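Local coordinates for protein sulfotransferase (Alicyclobacillus acidocaldarius subsp. acidocaldarius, PDB 3RNL) that probably transfers a sulfuryl group to an acceptor substrate, and binds magnesium ions, at residues E147-R150 / I151-Y155; L158-Y161 / R162-G165. All blocks are in the same frame, centred on the assembly; numbering follows the deposited sequence.

Interaction 1: residues E147-R150 / I151-Y155; sequences EEER and IRQHY
A Schellman motif ends the short helix 147-152, and the carbonyl of Arg150 is where the departing chain fastens: Tyr155 N donates to Arg150 O at 3.0 Å, with a nearly straight N-H...O angle of 166°, while His154 takes the positive phi that reverses the backbone. His154 N bonds back to Ile151 O. The last helical turn keeps its i to i+4 bonds, Ile151 N to Glu147 O (2.9 Å), Arg152 N to Glu148 O and, more bent, Gln153 N to Glu149 O (3.0 Å).

The reversal brings Tyr155 back against Arg150, whose CG sits over the centre of the ring face, 3.7 Å from the Tyr155 centroid, in a CH-pi contact. With CG beside the backbone N (chi1 -70°) and the chain extended as far as NE, the arginine runs across the ring. A water joins Arg150 NE to Tyr155 OH, while Arg150 NH2 forms a salt bridge with Glu136 and NH1 bonds to Ser143 OG.

On the outer side, Arg152 bends at chi3, laying one guanidinium face over Glu148 O and Glu149 CA. Its NH2 makes a long salt bridge to Glu148 OE2 (3.5 Å), the carboxylate and guanidinium planes 64° apart; a water bridges the same atoms, 2.7 Å from Arg152 NH2. Here an exposed i to i+4 ion pair precedes a Schellman C-cap, a common way for an alpha-helix to end in a turn.

Interaction 2: residues L158-Y161 / R162-G165; sequences LWYY and RAVG
Tyr160 meets the turn that follows it chiefly through CB and its carbonyl, and the chain leads up to it through Leu158 and Trp159, a 3-10 segment. At Tyr160, CB lies 3.9 Å from Ala163 CB and 4.0 Å from Val164 CG2. Its ring turns off beside the backbone N (chi1 -57°), so that the two later side chains meet the root of the tyrosine, while its hydroxyl reaches Tyr155 O in a weak bond.

Tyr160 O accepts from Val164 N at 3.2 Å, the N-H...O angle being 162° and the donor tilted 27° from the carbonyl plane. This i to i+4 bond closes one helix-like turn in the loop between helices 147-152 and 167-178. Val164 CB also packs against the same oxygen, at 3.4 Å.

The CB of Tyr161 points away from the turn overall, and one ring face has Trp159 O above it, toward the rim. Its hydroxyl bonds to Ser143 OG, and its carbonyl accepts from Arg122 NH2. The turn's N-H groups at Arg162 and Ala163 are taken by the two carboxylate oxygens of Glu147, one each.

Overall arrangement
Interaction 1 closes before interaction 2 opens along the chain, and their centres lie about 10 Å apart on the same side of the molecule. The first forms the end of helix 147-152, partly exposed and about 20 Å from the chain's centre; the second is a buried turn in the loop leading to helix 167-178, about 12 Å from that centre. Glu147 and Tyr155 of interaction 1 tie them together by polar contacts, and the Tyr155 and Trp159 rings meet edge-to-face. The loop thus folds back on the preceding helix and packs against helix 119-132, linking this peripheral helix to the alpha-beta-alpha body, away from the magnesium sites.

Interaction 1: residues E147-R150 / I151-Y155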
ATOM      1  N   GLU A 147      -3.113   4.754  19.777  1.00 17.34           N
ATOM      2  CA  GLU A 147      -2.133   4.284  18.791  1.00 17.91           C
ATOM      3  C   GLU A 147      -0.751   3.987  19.385  1.00 15.90           C
ATOM      4  O   GLU A 147      -0.173   2.929  19.122  1.00 18.41           O
ATOM      5  CB  GLU A 147      -1.993   5.259  17.619  1.00 17.24           C
ATOM      6  CG  GLU A 147      -0.950   4.795  16.608  1.00 20.55           C
ATOM      7  CD  GLU A 147      -0.888   5.683  15.379  1.00 23.15           C
ATOM      8  OE1 GLU A 147      -1.791   6.533  15.223  1.00 20.65           O
ATOM      9  OE2 GLU A 147       0.065   5.523  14.581  1.00 16.51           O
ATOM     10  N   GLU A 148      -0.230   4.911  20.189  0.50 19.47           N
ATOM     11  CA  GLU A 148       1.088   4.726  20.789  0.50 20.63           C
ATOM     12  C   GLU A 148       1.177   3.427  21.593  0.50 21.79           C
ATOM     13  O   GLU A 148       2.145   2.678  21.466  0.50 21.05           O
ATOM     14  CB  GLU A 148       1.471   5.910  21.682  0.50 24.80           C
ATOM     15  CG  GLU A 148       2.897   5.820  22.210  0.50 32.94           C
ATOM     16  CD  GLU A 148       3.242   6.909  23.217  0.50 47.55           C
ATOM     17  OE1 GLU A 148       2.325   7.425  23.890  0.50 52.55           O
ATOM     18  OE2 GLU A 148       4.440   7.245  23.338  0.50 49.50           O
ATOM     19  N   GLU A 149       0.168   3.162  22.418  0.50 19.09           N
ATOM     20  CA  GLU A 149       0.180   1.955  23.245  0.50 20.76           C
ATOM     21  C   GLU A 149       0.020   0.679  22.417  0.50 17.74           C
ATOM     22  O   GLU A 149       0.539  -0.373  22.781  0.50 18.66           O
ATOM     23  CB  GLU A 149      -0.883   2.019  24.350  0.50 25.48           C
ATOM     24  CG  GLU A 149      -2.322   1.874  23.876  0.50 32.56           C
ATOM     25  CD  GLU A 149      -3.297   1.625  25.022  0.50 44.30           C
ATOM     26  OE1 GLU A 149      -2.931   0.906  25.976  0.50 42.96           O
ATOM     27  OE2 GLU A 149      -4.430   2.148  24.969  0.50 48.56           O
ATOM     28  N   ARG A 150      -0.692   0.778  21.297  1.00 15.73           N
ATOM     29  CA  ARG A 150      -0.870  -0.359  20.404  1.00 18.36           C
ATOM     30  C   ARG A 150       0.393  -0.651  19.610  1.00 16.89           C
ATOM     31  O   ARG A 150       0.700  -1.809  19.315  1.00 17.85           O
ATOM     32  CB  ARG A 150      -2.060  -0.127  19.470  1.00 16.86           C
ATOM     33  CG  ARG A 150      -3.378  -0.180  20.241  1.00 17.74           C
ATOM     34  CD  ARG A 150      -4.544   0.244  19.373  1.00 20.01           C
ATOM     35  NE  ARG A 150      -5.828  -0.035  20.020  1.00 17.59           N
ATOM     36  CZ  ARG A 150      -6.971   0.522  19.632  1.00 19.38           C
ATOM     37  NH1 ARG A 150      -6.965   1.388  18.626  1.00 16.35           N
ATOM     38  NH2 ARG A 150      -8.111   0.221  20.245  1.00 20.68           N
ATOM     39  N   ILE A 151       1.142   0.390  19.275  1.00 15.98           N
ATOM     40  CA  ILE A 151       2.437   0.162  18.646  1.00 15.52           C
ATOM     41  C   ILE A 151       3.364  -0.554  19.633  1.00 18.79           C
ATOM     42  O   ILE A 151       4.034  -1.529  19.272  1.00 18.18           O
ATOM     43  CB  ILE A 151       3.071   1.472  18.138  1.00 16.68           C
ATOM     44  CG1 ILE A 151       2.242   2.032  16.969  1.00 19.07           C
ATOM     45  CG2 ILE A 151       4.512   1.220  17.698  1.00 19.74           C
ATOM     46  CD1 ILE A 151       2.713   3.396  16.462  1.00 20.56           C
ATOM     47  N   ARG A 152       3.389  -0.094  20.885  1.00 18.74           N
ATOM     48  CA  ARG A 152       4.207  -0.758  21.899  1.00 20.62           C
ATOM     49  C   ARG A 152       3.801  -2.215  22.115  1.00 22.93           C
ATOM     50  O   ARG A 152       4.653  -3.064  22.390  1.00 21.58           O
ATOM     51  CB  ARG A 152       4.135  -0.020  23.240  1.00 24.70           C
ATOM     52  CG  ARG A 152       4.796   1.348  23.242  1.00 40.19           C
ATOM     53  CD  ARG A 152       5.047   1.835  24.672  1.00 48.62           C
ATOM     54  NE  ARG A 152       3.808   1.998  25.430  1.00 53.43           N
ATOM     55  CZ  ARG A 152       3.115   3.132  25.490  1.00 54.94           C
ATOM     56  NH1 ARG A 152       2.000   3.193  26.203  1.00 56.74           N
ATOM     57  NH2 ARG A 152       3.537   4.206  24.838  1.00 52.58           N
ATOM     58  N   GLN A 153       2.503  -2.499  22.003  1.00 17.91           N
ATOM     59  CA  GLN A 153       1.984  -3.844  22.265  1.00 19.17           C
ATOM     60  C   GLN A 153       2.033  -4.761  21.036  1.00 19.24           C
ATOM     61  O   GLN A 153       1.643  -5.924  21.110  1.00 21.40           O
ATOM     62  CB  GLN A 153       0.559  -3.785  22.817  1.00 19.28           C
ATOM     63  CG  GLN A 153       0.468  -3.169  24.219  1.00 28.13           C
ATOM     64  CD  GLN A 153      -0.957  -2.892  24.654  1.00 44.36           C
ATOM     65  OE1 GLN A 153      -1.899  -3.059  23.883  1.00 50.25           O
ATOM     66  NE2 GLN A 153      -1.120  -2.456  25.900  1.00 51.03           N
ATOM     67  N   HIS A 154       2.543  -4.229  19.933  1.00 16.83           N
ATOM     68  CA  HIS A 154       2.689  -4.973  18.676  1.00 16.38           C
ATOM     69  C   HIS A 154       1.368  -5.388  18.024  1.00 17.47           C
ATOM     70  O   HIS A 154       1.239  -6.500  17.511  1.00 15.36           O
ATOM     71  CB  HIS A 154       3.570  -6.212  18.882  1.00 22.03           C
ATOM     72  CG  HIS A 154       4.922  -5.904  19.450  1.00 23.43           C
ATOM     73  ND1 HIS A 154       5.596  -6.777  20.276  1.00 33.84           N
ATOM     74  CD2 HIS A 154       5.731  -4.830  19.294  1.00 29.93           C
ATOM     75  CE1 HIS A 154       6.757  -6.246  20.620  1.00 31.76           C
ATOM     76  NE2 HIS A 154       6.866  -5.068  20.033  1.00 32.66           N
ATOM     77  N   TYR A 155       0.405  -4.478  18.003  1.00 15.03           N
ATOM     78  CA  TYR A 155      -0.758  -4.657  17.143  1.00 14.37           C
ATOM     79  C   TYR A 155      -0.290  -4.583  15.695  1.00 11.89           C
ATOM     80  O   TYR A 155       0.778  -4.050  15.406  1.00 14.57           O
ATOM     81  CB  TYR A 155      -1.767  -3.527  17.368  1.00 14.24           C
ATOM     82  CG  TYR A 155      -2.704  -3.706  18.540  1.00 14.87           C
ATOM     83  CD1 TYR A 155      -4.044  -3.340  18.430  1.00 14.26           C
ATOM     84  CD2 TYR A 155      -2.261  -4.233  19.749  1.00 18.62           C
ATOM     85  CE1 TYR A 155      -4.911  -3.471  19.502  1.00 16.48           C
ATOM     86  CE2 TYR A 155      -3.131  -4.382  20.822  1.00 22.93           C
ATOM     87  CZ  TYR A 155      -4.453  -4.006  20.687  1.00 19.72           C
ATOM     88  OH  TYR A 155      -5.329  -4.140  21.751  1.00 20.45           O
TER
HETATM   89  O   HOH W   1       0.406   6.057  25.285  1.00 49.66           O
HETATM   90  O   HOH W   2       5.769   4.445  23.276  1.00 63.99           O
HETATM   91  O   HOH W   3      -6.213  -1.487  22.455  1.00 35.55           O

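Interaction 2: residues L158-Y161 / R162-G165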
ATOM      1  N   LEU A 158      -2.517  -1.992  10.607  1.00 12.49           N
ATOM      2  CA  LEU A 158      -3.823  -1.410  10.272  1.00 13.31           C
ATOM      3  C   LEU A 158      -4.271  -0.461  11.381  1.00 15.56           C
ATOM      4  O   LEU A 158      -4.969   0.527  11.132  1.00 14.14           O
ATOM      5  CB  LEU A 158      -4.878  -2.498  10.039  1.00 14.18           C
ATOM      6  CG  LEU A 158      -6.250  -2.025   9.523  1.00 17.12           C
ATOM      7  CD1 LEU A 158      -6.120  -1.153   8.263  1.00 16.83           C
ATOM      8  CD2 LEU A 158      -7.150  -3.225   9.250  1.00 20.99           C
ATOM      9  N   TRP A 159      -3.854  -0.760  12.607  1.00 13.14           N
ATOM     10  CA  TRP A 159      -4.205   0.077  13.744  1.00 14.72           C
ATOM     11  C   TRP A 159      -3.378   1.363  13.828  1.00 14.14           C
ATOM     12  O   TRP A 159      -3.696   2.232  14.653  1.00 15.09           O
ATOM     13  CB  TRP A 159      -4.022  -0.681  15.063  1.00 16.08           C
ATOM     14  CG  TRP A 159      -4.811  -1.946  15.222  1.00 12.96           C
ATOM     15  CD1 TRP A 159      -4.422  -3.214  14.859  1.00 14.78           C
ATOM     16  CD2 TRP A 159      -6.085  -2.089  15.868  1.00 12.98           C
ATOM     17  NE1 TRP A 159      -5.391  -4.128  15.216  1.00 15.63           N
ATOM     18  CE2 TRP A 159      -6.422  -3.464  15.832  1.00 15.70           C
ATOM     19  CE3 TRP A 159      -6.975  -1.191  16.459  1.00 12.07           C
ATOM     20  CZ2 TRP A 159      -7.612  -3.957  16.369  1.00 15.61           C
ATOM     21  CZ3 TRP A 159      -8.166  -1.685  17.004  1.00 15.83           C
ATOM     22  CH2 TRP A 159      -8.473  -3.053  16.947  1.00 15.06           C
ATOM     23  N   TYR A 160      -2.331   1.531  13.014  1.00 11.37           N
ATOM     24  CA  TYR A 160      -1.498   2.683  13.326  1.00 13.05           C
ATOM     25  C   TYR A 160      -1.952   3.779  12.379  1.00 14.61           C
ATOM     26  O   TYR A 160      -1.366   4.000  11.311  1.00 13.79           O
ATOM     27  CB  TYR A 160      -0.033   2.371  12.959  1.00 12.12           C
ATOM     28  CG  TYR A 160       0.630   1.154  13.600  1.00 13.35           C
ATOM     29  CD1 TYR A 160       0.025   0.432  14.623  1.00 15.81           C
ATOM     30  CD2 TYR A 160       1.884   0.739  13.163  1.00 14.79           C
ATOM     31  CE1 TYR A 160       0.664  -0.690  15.183  1.00 16.50           C
ATOM     32  CE2 TYR A 160       2.519  -0.361  13.707  1.00 18.37           C
ATOM     33  CZ  TYR A 160       1.910  -1.074  14.707  1.00 19.28           C
ATOM     34  OH  TYR A 160       2.576  -2.173  15.223  1.00 20.85           O
ATOM     35  N   TYR A 161      -2.825   4.629  12.888  1.00 15.07           N
ATOM     36  CA  TYR A 161      -3.517   5.575  12.037  1.00 13.91           C
ATOM     37  C   TYR A 161      -2.535   6.604  11.536  1.00 12.96           C
ATOM     38  O   TYR A 161      -2.513   6.932  10.350  1.00 15.87           O
ATOM     39  CB  TYR A 161      -4.613   6.270  12.835  1.00 15.47           C
ATOM     40  CG  TYR A 161      -5.691   5.319  13.267  1.00 14.00           C
ATOM     41  CD1 TYR A 161      -6.428   4.606  12.335  1.00 21.35           C
ATOM     42  CD2 TYR A 161      -5.986   5.144  14.617  1.00 16.60           C
ATOM     43  CE1 TYR A 161      -7.420   3.722  12.731  1.00 20.30           C
ATOM     44  CE2 TYR A 161      -6.970   4.267  15.020  1.00 15.62           C
ATOM     45  CZ  TYR A 161      -7.690   3.568  14.078  1.00 15.53           C
ATOM     46  OH  TYR A 161      -8.677   2.697  14.490  1.00 19.10           O
ATOM     47  N   ARG A 162      -1.746   7.127  12.462  1.00 12.08           N
ATOM     48  CA  ARG A 162      -0.755   8.150  12.129  1.00 15.44           C
ATOM     49  C   ARG A 162       0.498   7.564  11.470  1.00 18.56           C
ATOM     50  O   ARG A 162       0.952   8.070  10.442  1.00 15.54           O
ATOM     51  CB  ARG A 162      -0.357   8.950  13.386  1.00 14.92           C
ATOM     52  CG  ARG A 162      -1.423   9.935  13.884  1.00 14.35           C
ATOM     53  CD  ARG A 162      -1.015  10.525  15.258  1.00 18.37           C
ATOM     54  NE  ARG A 162      -1.582  11.863  15.478  1.00 30.86           N
ATOM     55  CZ  ARG A 162      -2.708  12.103  16.144  1.00 38.91           C
ATOM     56  NH1 ARG A 162      -3.399  11.098  16.660  1.00 37.46           N
ATOM     57  NH2 ARG A 162      -3.141  13.348  16.299  1.00 37.61           N
ATOM     58  N   ALA A 163       1.056   6.499  12.049  1.00 12.27           N
ATOM     59  CA  ALA A 163       2.372   6.046  11.596  1.00 14.25           C
ATOM     60  C   ALA A 163       2.340   5.633  10.126  1.00 12.53           C
ATOM     61  O   ALA A 163       3.266   5.920   9.355  1.00 13.72           O
ATOM     62  CB  ALA A 163       2.883   4.896  12.461  1.00 16.63           C
ATOM     63  N   VAL A 164       1.269   4.958   9.731  1.00 12.31           N
ATOM     64  CA  VAL A 164       1.177   4.445   8.364  1.00 11.19           C
ATOM     65  C   VAL A 164       0.959   5.569   7.342  1.00 15.40           C
ATOM     66  O   VAL A 164       1.311   5.439   6.167  1.00 14.45           O
ATOM     67  CB  VAL A 164       0.084   3.340   8.280  1.00 11.00           C
ATOM     68  CG1 VAL A 164      -0.295   3.032   6.841  1.00 14.10           C
ATOM     69  CG2 VAL A 164       0.595   2.084   8.998  1.00 14.54           C
ATOM     70  N   GLY A 165       0.402   6.678   7.801  1.00 10.91           N
ATOM     71  CA  GLY A 165       0.153   7.823   6.938  1.00  9.92           C
ATOM     72  C   GLY A 165       1.328   8.787   6.814  1.00 10.92           C
ATOM     73  O   GLY A 165       1.233   9.754   6.041  1.00 11.71           O
TER